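Local coordinates for RING finger protein unkempt homolog (Mus musculus, PDB 5ELK) that binds specific mRNA sequences through clustered CCCH zinc fingers and represses translation, helping to set the early shape of cortical neurons, at residues K96-D99 / M100-A103; C106-G109 / P110-F114. All coordinates share one frame; numbering follows the deposited sequence.

Contact 1: residues K96-D99 / M100-A103. With ZN (zinc ion), chain E; nucleotides of chain B.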
ATOM      1  N   LYS A  96       1.255   9.127  12.650  1.00 40.82           N
ATOM      2  CA  LYS A  96       1.263   8.181  13.761  1.00 41.28           C
ATOM      3  C   LYS A  96       0.172   7.125  13.660  1.00 34.19           C
ATOM      4  O   LYS A  96      -0.991   7.431  13.422  1.00 38.98           O
ATOM      5  CB  LYS A  96       1.077   8.930  15.081  1.00 43.08           C
ATOM      6  CG  LYS A  96       2.146   9.961  15.379  1.00 54.57           C
ATOM      7  CD  LYS A  96       1.964  10.558  16.769  1.00 62.85           C
ATOM      8  CE  LYS A  96       0.781  11.530  16.839  1.00 68.63           C
ATOM      9  NZ  LYS A  96       0.167  11.607  18.199  1.00 69.68           N
ATOM     10  N   CYS A  97       0.554   5.874  13.871  1.00 32.46           N
ATOM     11  CA  CYS A  97      -0.410   4.786  13.942  1.00 33.57           C
ATOM     12  C   CYS A  97      -1.236   4.886  15.228  1.00 42.62           C
ATOM     13  O   CYS A  97      -0.708   4.836  16.345  1.00 42.10           O
ATOM     14  CB  CYS A  97       0.312   3.443  13.872  1.00 26.89           C
ATOM     15  SG  CYS A  97      -0.754   2.003  14.035  1.00 29.09           S
ATOM     16  N   ASN A  98      -2.541   5.018  15.056  1.00 38.82           N
ATOM     17  CA  ASN A  98      -3.448   5.231  16.172  1.00 42.67           C
ATOM     18  C   ASN A  98      -3.585   3.997  17.059  1.00 37.56           C
ATOM     19  O   ASN A  98      -3.657   4.104  18.279  1.00 45.43           O
ATOM     20  CB  ASN A  98      -4.814   5.629  15.627  1.00 48.99           C
ATOM     21  CG  ASN A  98      -5.431   6.763  16.386  1.00 52.68           C
ATOM     22  OD1 ASN A  98      -6.497   6.614  16.979  1.00 64.88           O
ATOM     23  ND2 ASN A  98      -4.775   7.914  16.371  1.00 47.86           N
ATOM     24  N   ASP A  99      -3.617   2.826  16.436  1.00 37.74           N
ATOM     25  CA  ASP A  99      -3.762   1.571  17.162  1.00 46.82           C
ATOM     26  C   ASP A  99      -2.576   1.365  18.093  1.00 47.36           C
ATOM     27  O   ASP A  99      -2.722   0.872  19.214  1.00 45.22           O
ATOM     28  CB  ASP A  99      -3.845   0.397  16.182  1.00 45.93           C
ATOM     29  CG  ASP A  99      -4.983   0.536  15.198  1.00 53.08           C
ATOM     30  OD1 ASP A  99      -4.800   1.221  14.163  1.00 46.37           O
ATOM     31  OD2 ASP A  99      -6.063  -0.037  15.465  1.00 61.78           O
ATOM     32  N   MET A 100      -1.395   1.731  17.608  1.00 32.13           N
ATOM     33  CA  MET A 100      -0.175   1.555  18.373  1.00 44.04           C
ATOM     34  C   MET A 100      -0.167   2.544  19.528  1.00 43.39           C
ATOM     35  O   MET A 100       0.288   2.225  20.630  1.00 45.03           O
ATOM     36  CB  MET A 100       1.059   1.752  17.479  1.00 42.41           C
ATOM     37  CG  MET A 100       2.405   1.721  18.223  1.00 44.76           C
ATOM     38  SD  MET A 100       2.821   0.130  18.954  1.00 58.03           S
ATOM     39  CE  MET A 100       3.308  -0.829  17.516  1.00 40.40           C
ATOM     40  N   GLN A 101      -0.692   3.741  19.281  1.00 46.91           N
ATOM     41  CA  GLN A 101      -0.637   4.805  20.275  1.00 47.36           C
ATOM     42  C   GLN A 101      -1.584   4.506  21.430  1.00 59.01           C
ATOM     43  O   GLN A 101      -1.347   4.926  22.559  1.00 68.60           O
ATOM     44  CB  GLN A 101      -0.993   6.147  19.652  1.00 42.01           C
ATOM     45  CG  GLN A 101      -0.246   7.311  20.259  1.00 53.77           C
ATOM     46  CD  GLN A 101      -0.654   8.645  19.656  1.00 65.88           C
ATOM     47  OE1 GLN A 101       0.195   9.429  19.228  1.00 74.42           O
ATOM     48  NE2 GLN A 101      -1.956   8.914  19.627  1.00 60.56           N
ATOM     49  N   GLN A 102      -2.648   3.767  21.140  1.00 54.28           N
ATOM     50  CA  GLN A 102      -3.643   3.425  22.146  1.00 54.67           C
ATOM     51  C   GLN A 102      -3.305   2.166  22.909  1.00 55.03           C
ATOM     52  O   GLN A 102      -3.418   2.136  24.137  1.00 56.18           O
ATOM     53  CB  GLN A 102      -4.994   3.233  21.487  1.00 57.50           C
ATOM     54  CG  GLN A 102      -5.610   4.524  21.064  1.00 65.62           C
ATOM     55  CD  GLN A 102      -6.734   4.331  20.086  1.00 71.77           C
ATOM     56  OE1 GLN A 102      -7.261   3.234  19.929  1.00 80.66           O
ATOM     57  NE2 GLN A 102      -7.101   5.403  19.406  1.00 71.41           N
ATOM     58  N   ALA A 103      -2.899   1.128  22.177  1.00 52.72           N
ATOM     59  CA  ALA A 103      -2.729  -0.209  22.753  1.00 51.26           C
ATOM     60  C   ALA A 103      -1.270  -0.606  23.010  1.00 42.77           C
ATOM     61  O   ALA A 103      -1.003  -1.412  23.888  1.00 44.56           O
ATOM     62  CB  ALA A 103      -3.420  -1.254  21.875  1.00 48.30           C
TER
HETATM   63 ZN    ZN E 403       0.376   0.323  13.039  1.00 45.95          ZN
ATOM     64  P     A B   4      -7.600   7.012   4.111  1.00 44.60           P
ATOM     65  OP1   A B   4      -8.451   6.463   3.018  1.00 61.42           O
ATOM     66  OP2   A B   4      -7.948   8.299   4.765  1.00 46.17           O
ATOM     67  O5'   A B   4      -7.503   5.907   5.261  1.00 42.11           O
ATOM     68  C5'   A B   4      -7.161   4.561   4.949  1.00 40.52           C
ATOM     69  C4'   A B   4      -7.368   3.621   6.117  1.00 46.59           C
ATOM     70  O4'   A B   4      -6.445   3.936   7.199  1.00 41.31           O
ATOM     71  C3'   A B   4      -8.760   3.606   6.752  1.00 45.66           C
ATOM     72  O3'   A B   4      -8.954   2.297   7.270  1.00 51.17           O
ATOM     73  C2'   A B   4      -8.583   4.544   7.940  1.00 41.33           C
ATOM     74  O2'   A B   4      -9.544   4.376   8.966  1.00 47.26           O
ATOM     75  C1'   A B   4      -7.180   4.150   8.397  1.00 38.06           C
ATOM     76  N9    A B   4      -6.465   5.154   9.187  1.00 40.80           N
ATOM     77  C8    A B   4      -6.449   6.513   9.001  1.00 44.39           C
ATOM     78  N7    A B   4      -5.669   7.144   9.845  1.00 43.60           N
ATOM     79  C5    A B   4      -5.121   6.142  10.639  1.00 38.97           C
ATOM     80  C6    A B   4      -4.210   6.183  11.716  1.00 37.97           C
ATOM     81  N6    A B   4      -3.685   7.313  12.194  1.00 36.47           N
ATOM     82  N1    A B   4      -3.860   5.001  12.287  1.00 34.34           N
ATOM     83  C2    A B   4      -4.396   3.868  11.791  1.00 40.55           C
ATOM     84  N3    A B   4      -5.260   3.705  10.781  1.00 37.53           N
ATOM     85  C4    A B   4      -5.594   4.899  10.235  1.00 36.43           C
TER
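Cys97 SG caps the backbone N of Met100 at the start of helix 98-103 and holds the zinc ion as well. Cys97 SG binds the zinc ion at 2.3 Å. Cys97 SG also accepts a weak hydrogen bond from Met100 N at 3.6 Å, so Cys97, at the N-cap, caps the helix with its metal-bound sulfur. SG is anti to the backbone N (chi1 177°), which turns it back over the first turn of the helix. Cys97 CB meets Met100 CB in a small apolar contact beside the metal.

Three backbone bonds follow along the turn. Gln101 N donates to Cys97 O, Gln102 N to Asn98 O, and Ala103 N to Asp99 O at 3.0 Å.

On the outer side, Gln102 NE2 comes 2.8 Å from Asn98 OD1, but the angle is poor for a bond; the two amide planes stand 79° apart. Asp99 faces the zinc and RNA side, where its OD1 forms a salt bridge with Arg108 NH2.

Nucleotide A4 of chain B is read by the backbone ahead of the helix. N6 of A4 donates to Lys96 O at 3.0 Å. Asn98 N donates to N1 of A4 at 3.1 Å, almost straight at 174°. Together they match the donor and acceptor of an adenine edge.

Cys106, Cys112 and His116 complete the zinc site. Met100 rests on the loop at His116, and Cys97 is backbone-bonded to Ala115, so this short helix is tied to the loops that follow it.

Contact 2: residues C106-G109 / P110-F114; sequences CPRG and PFCAF. With ZN (zinc ion), chain E; nucleotides of chain B.
Cys106 and Cys112 both carry SG anti to the backbone N (chi1 178° and -172°), and this brings the two sulfurs to one zinc ion. The Arg108 chain bends at chi3 (-78°), which carries its guanidinium past the Cys112 sulfur. Arg108 NH2 lies 3.5 Å from Cys112 SG, at the guanidinium edge, while Cys106 SG lies over one face, offset toward the rim. The same NH2 is held by a salt bridge to Asp99 from the preceding helix.

Two turns shape the backbone. Phe111 N donates to Arg108 O at 2.9 Å. Cys112 N donates to Gly109 O, approaching from above the carbonyl plane. Gly109 has a positive phi and leads straight into the Pro110 ring. The cysteine sulfurs also accept from the backbone: Arg108 N bonds to Cys106 SG, and Phe114 N to Cys112 SG.

The RNA bases of chain B meet this loop. G5 O6 accepts from Ala113 N at 2.8 Å and weakly from Arg108 NE. G5 N1 donates to Phe111 O at 3.0 Å, and U3 N3 donates to Ala113 O at 3.0 Å. The Phe114 ring is sandwiched, with A4 over one face and U3 over the other, Phe114 CZ lying 3.3 Å from A4 C5. An alanine here removes the ring between A4 and U3, and the two bases would probably lose their stacking and be held by their edge bonds with less restraint.

Backbone groups reading base edges, with an aromatic ring stacked between bases, are characteristic of RNA-binding CCCH zinc fingers.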
ATOM      1  N   CYS A 106       0.122  -3.101  17.139  1.00 41.75           N
ATOM      2  CA  CYS A 106      -0.627  -2.890  15.898  1.00 36.98           C
ATOM      3  C   CYS A 106      -0.853  -4.223  15.187  1.00 37.26           C
ATOM      4  O   CYS A 106       0.081  -5.003  15.046  1.00 38.54           O
ATOM      5  CB  CYS A 106       0.136  -1.937  14.979  1.00 38.05           C
ATOM      6  SG  CYS A 106      -0.663  -1.651  13.398  1.00 37.35           S
ATOM      7  N   PRO A 107      -2.092  -4.497  14.741  1.00 46.02           N
ATOM      8  CA  PRO A 107      -2.390  -5.790  14.103  1.00 50.78           C
ATOM      9  C   PRO A 107      -1.790  -5.958  12.706  1.00 46.00           C
ATOM     10  O   PRO A 107      -1.601  -7.080  12.237  1.00 47.35           O
ATOM     11  CB  PRO A 107      -3.923  -5.807  14.038  1.00 51.90           C
ATOM     12  CG  PRO A 107      -4.333  -4.374  14.091  1.00 46.05           C
ATOM     13  CD  PRO A 107      -3.304  -3.685  14.936  1.00 45.84           C
ATOM     14  N   ARG A 108      -1.481  -4.848  12.056  1.00 49.01           N
ATOM     15  CA  ARG A 108      -0.955  -4.882  10.700  1.00 43.35           C
ATOM     16  C   ARG A 108       0.556  -5.019  10.724  1.00 38.66           C
ATOM     17  O   ARG A 108       1.175  -5.306   9.698  1.00 36.56           O
ATOM     18  CB  ARG A 108      -1.373  -3.616   9.958  1.00 40.69           C
ATOM     19  CG  ARG A 108      -2.853  -3.313  10.095  1.00 42.77           C
ATOM     20  CD  ARG A 108      -3.221  -2.052   9.356  1.00 44.57           C
ATOM     21  NE  ARG A 108      -2.850  -0.851  10.100  1.00 43.36           N
ATOM     22  CZ  ARG A 108      -3.475  -0.426  11.193  1.00 38.57           C
ATOM     23  NH1 ARG A 108      -4.498  -1.111  11.681  1.00 40.24           N
ATOM     24  NH2 ARG A 108      -3.078   0.681  11.806  1.00 34.57           N
ATOM     25  N   GLY A 109       1.136  -4.799  11.900  1.00 36.57           N
ATOM     26  CA  GLY A 109       2.542  -5.072  12.142  1.00 33.81           C
ATOM     27  C   GLY A 109       3.464  -4.465  11.101  1.00 32.45           C
ATOM     28  O   GLY A 109       3.430  -3.264  10.883  1.00 31.80           O
ATOM     29  N   PRO A 110       4.281  -5.291  10.436  1.00 35.45           N
ATOM     30  CA  PRO A 110       5.264  -4.770   9.477  1.00 32.82           C
ATOM     31  C   PRO A 110       4.663  -4.216   8.188  1.00 37.30           C
ATOM     32  O   PRO A 110       5.411  -3.721   7.346  1.00 40.42           O
ATOM     33  CB  PRO A 110       6.134  -5.990   9.172  1.00 38.26           C
ATOM     34  CG  PRO A 110       5.209  -7.159   9.370  1.00 42.48           C
ATOM     35  CD  PRO A 110       4.272  -6.766  10.475  1.00 36.06           C
ATOM     36  N   PHE A 111       3.341  -4.276   8.047  1.00 42.84           N
ATOM     37  CA  PHE A 111       2.680  -3.822   6.829  1.00 30.93           C
ATOM     38  C   PHE A 111       1.715  -2.701   7.138  1.00 39.87           C
ATOM     39  O   PHE A 111       0.898  -2.321   6.298  1.00 43.88           O
ATOM     40  CB  PHE A 111       1.969  -4.987   6.143  1.00 32.78           C
ATOM     41  CG  PHE A 111       2.895  -6.103   5.746  1.00 34.67           C
ATOM     42  CD1 PHE A 111       4.114  -5.832   5.157  1.00 55.29           C
ATOM     43  CD2 PHE A 111       2.560  -7.417   5.983  1.00 37.07           C
ATOM     44  CE1 PHE A 111       4.971  -6.851   4.803  1.00 36.61           C
ATOM     45  CE2 PHE A 111       3.415  -8.440   5.625  1.00 39.18           C
ATOM     46  CZ  PHE A 111       4.621  -8.152   5.035  1.00 47.88           C
ATOM     47  N   CYS A 112       1.824  -2.154   8.343  1.00 40.22           N
ATOM     48  CA  CYS A 112       1.117  -0.931   8.674  1.00 37.52           C
ATOM     49  C   CYS A 112       1.736   0.183   7.849  1.00 34.30           C
ATOM     50  O   CYS A 112       2.963   0.246   7.719  1.00 42.76           O
ATOM     51  CB  CYS A 112       1.251  -0.607  10.163  1.00 37.86           C
ATOM     52  SG  CYS A 112       0.214   0.787  10.701  1.00 33.70           S
ATOM     53  N   ALA A 113       0.897   1.061   7.306  1.00 25.52           N
ATOM     54  CA  ALA A 113       1.365   2.182   6.480  1.00 35.14           C
ATOM     55  C   ALA A 113       1.586   3.430   7.327  1.00 29.05           C
ATOM     56  O   ALA A 113       1.967   4.482   6.806  1.00 39.16           O
ATOM     57  CB  ALA A 113       0.367   2.483   5.360  1.00 26.12           C
ATOM     58  N   PHE A 114       1.335   3.301   8.628  1.00 28.05           N
ATOM     59  CA  PHE A 114       1.483   4.406   9.572  1.00 32.00           C
ATOM     60  C   PHE A 114       2.702   4.240  10.469  1.00 33.69           C
ATOM     61  O   PHE A 114       3.273   3.155  10.583  1.00 31.23           O
ATOM     62  CB  PHE A 114       0.220   4.532  10.414  1.00 34.97           C
ATOM     63  CG  PHE A 114      -0.987   4.888   9.607  1.00 36.24           C
ATOM     64  CD1 PHE A 114      -1.731   3.904   8.977  1.00 38.56           C
ATOM     65  CD2 PHE A 114      -1.358   6.202   9.444  1.00 31.21           C
ATOM     66  CE1 PHE A 114      -2.833   4.230   8.220  1.00 33.64           C
ATOM     67  CE2 PHE A 114      -2.459   6.530   8.678  1.00 34.48           C
ATOM     68  CZ  PHE A 114      -3.196   5.543   8.072  1.00 32.32           C
TER
HETATM   69 ZN    ZN E 403       0.376   0.323  13.039  1.00 45.95          ZN
ATOM     70  P     A B   4      -7.600   7.012   4.111  1.00 44.60           P
ATOM     71  OP1   A B   4      -8.451   6.463   3.018  1.00 61.42           O
ATOM     72  OP2   A B   4      -7.948   8.299   4.765  1.00 46.17           O
ATOM     73  O5'   A B   4      -7.503   5.907   5.261  1.00 42.11           O
ATOM     74  C5'   A B   4      -7.161   4.561   4.949  1.00 40.52           C
ATOM     75  C4'   A B   4      -7.368   3.621   6.117  1.00 46.59           C
ATOM     76  O4'   A B   4      -6.445   3.936   7.199  1.00 41.31           O
ATOM     77  C3'   A B   4      -8.760   3.606   6.752  1.00 45.66           C
ATOM     78  O3'   A B   4      -8.954   2.297   7.270  1.00 51.17           O
ATOM     79  C2'   A B   4      -8.583   4.544   7.940  1.00 41.33           C
ATOM     80  O2'   A B   4      -9.544   4.376   8.966  1.00 47.26           O
ATOM     81  C1'   A B   4      -7.180   4.150   8.397  1.00 38.06           C
ATOM     82  N9    A B   4      -6.465   5.154   9.187  1.00 40.80           N
ATOM     83  C8    A B   4      -6.449   6.513   9.001  1.00 44.39           C
ATOM     84  N7    A B   4      -5.669   7.144   9.845  1.00 43.60           N
ATOM     85  C5    A B   4      -5.121   6.142  10.639  1.00 38.97           C
ATOM     86  C6    A B   4      -4.210   6.183  11.716  1.00 37.97           C
ATOM     87  N6    A B   4      -3.685   7.313  12.194  1.00 36.47           N
ATOM     88  N1    A B   4      -3.860   5.001  12.287  1.00 34.34           N
ATOM     89  C2    A B   4      -4.396   3.868  11.791  1.00 40.55           C
ATOM     90  N3    A B   4      -5.260   3.705  10.781  1.00 37.53           N
ATOM     91  C4    A B   4      -5.594   4.899  10.235  1.00 36.43           C
ATOM     92  P     U B   3      -4.152  12.253   3.592  1.00 55.00           P
ATOM     93  OP1   U B   3      -4.858  12.394   4.886  1.00 55.41           O
ATOM     94  OP2   U B   3      -2.962  13.083   3.267  1.00 60.51           O
ATOM     95  O5'   U B   3      -3.707  10.732   3.483  1.00 53.39           O
ATOM     96  C5'   U B   3      -3.995   9.969   2.322  1.00 48.71           C
ATOM     97  C4'   U B   3      -4.319   8.545   2.684  1.00 44.63           C
ATOM     98  O4'   U B   3      -3.115   7.898   3.192  1.00 43.95           O
ATOM     99  C3'   U B   3      -5.373   8.393   3.777  1.00 42.73           C
ATOM    100  O3'   U B   3      -6.096   7.178   3.562  1.00 42.59           O
ATOM    101  C2'   U B   3      -4.516   8.262   5.033  1.00 40.17           C
ATOM    102  O2'   U B   3      -5.162   7.652   6.130  1.00 39.41           O
ATOM    103  C1'   U B   3      -3.354   7.421   4.505  1.00 38.20           C
ATOM    104  N1    U B   3      -2.109   7.519   5.290  1.00 44.50           N
ATOM    105  C2    U B   3      -1.361   6.363   5.490  1.00 42.07           C
ATOM    106  O2    U B   3      -1.674   5.269   5.037  1.00 37.73           O
ATOM    107  N3    U B   3      -0.214   6.519   6.241  1.00 41.04           N
ATOM    108  C4    U B   3       0.250   7.682   6.816  1.00 41.52           C
ATOM    109  O4    U B   3       1.296   7.664   7.471  1.00 39.94           O
ATOM    110  C5    U B   3      -0.581   8.825   6.564  1.00 44.70           C
ATOM    111  C6    U B   3      -1.701   8.714   5.834  1.00 40.36           C
ATOM    112  P     G B   5     -10.275   1.446   6.964  1.00 50.04           P
ATOM    113  OP1   G B   5     -11.311   2.291   6.308  1.00 61.42           O
ATOM    114  OP2   G B   5     -10.616   0.745   8.230  1.00 52.90           O
ATOM    115  O5'   G B   5      -9.754   0.317   5.965  1.00 51.51           O
ATOM    116  C5'   G B   5      -9.766   0.518   4.557  1.00 49.75           C
ATOM    117  C4'   G B   5      -8.876  -0.474   3.849  1.00 51.71           C
ATOM    118  O4'   G B   5      -7.487  -0.079   4.021  1.00 48.57           O
ATOM    119  C3'   G B   5      -8.977  -1.923   4.339  1.00 57.13           C
ATOM    120  O3'   G B   5      -8.829  -2.817   3.235  1.00 62.99           O
ATOM    121  C2'   G B   5      -7.768  -2.053   5.261  1.00 54.55           C
ATOM    122  O2'   G B   5      -7.276  -3.373   5.405  1.00 56.73           O
ATOM    123  C1'   G B   5      -6.749  -1.152   4.567  1.00 52.89           C
ATOM    124  N9    G B   5      -5.732  -0.598   5.468  1.00 49.96           N
ATOM    125  C8    G B   5      -5.932   0.309   6.483  1.00 42.66           C
ATOM    126  N7    G B   5      -4.832   0.615   7.108  1.00 35.68           N
ATOM    127  C5    G B   5      -3.848  -0.135   6.477  1.00 37.31           C
ATOM    128  C6    G B   5      -2.452  -0.216   6.724  1.00 31.85           C
ATOM    129  O6    G B   5      -1.792   0.371   7.580  1.00 35.06           O
ATOM    130  N1    G B   5      -1.819  -1.096   5.858  1.00 29.74           N
ATOM    131  C2    G B   5      -2.454  -1.801   4.862  1.00 40.67           C
ATOM    132  N2    G B   5      -1.669  -2.596   4.121  1.00 38.65           N
ATOM    133  N3    G B   5      -3.754  -1.734   4.616  1.00 39.38           N
ATOM    134  C4    G B   5      -4.385  -0.886   5.456  1.00 41.92           C
TER

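In the fold
Contact 1 and contact 2 are successive pieces of one CCCH finger, with centres 10 Å apart. They share a zinc ion: residues 96-99 give one cysteine, residues 106-114 give two, and His116 is the fourth ligand. Around the metal, Cys97 SG and Cys112 SG are 3.7 Å apart. A salt bridge of Asp99 OD1 with Arg108 NH2, at 3.0 Å, also ties them. Cys97 CA packs against Phe114 CB at 3.6 Å. The RNA joins them again at A4 of chain B: contact 1 binds the edge of its base, and contact 2 stacks on the base. Contact 2 alone of the two hydrogen-bonds U3 and G5.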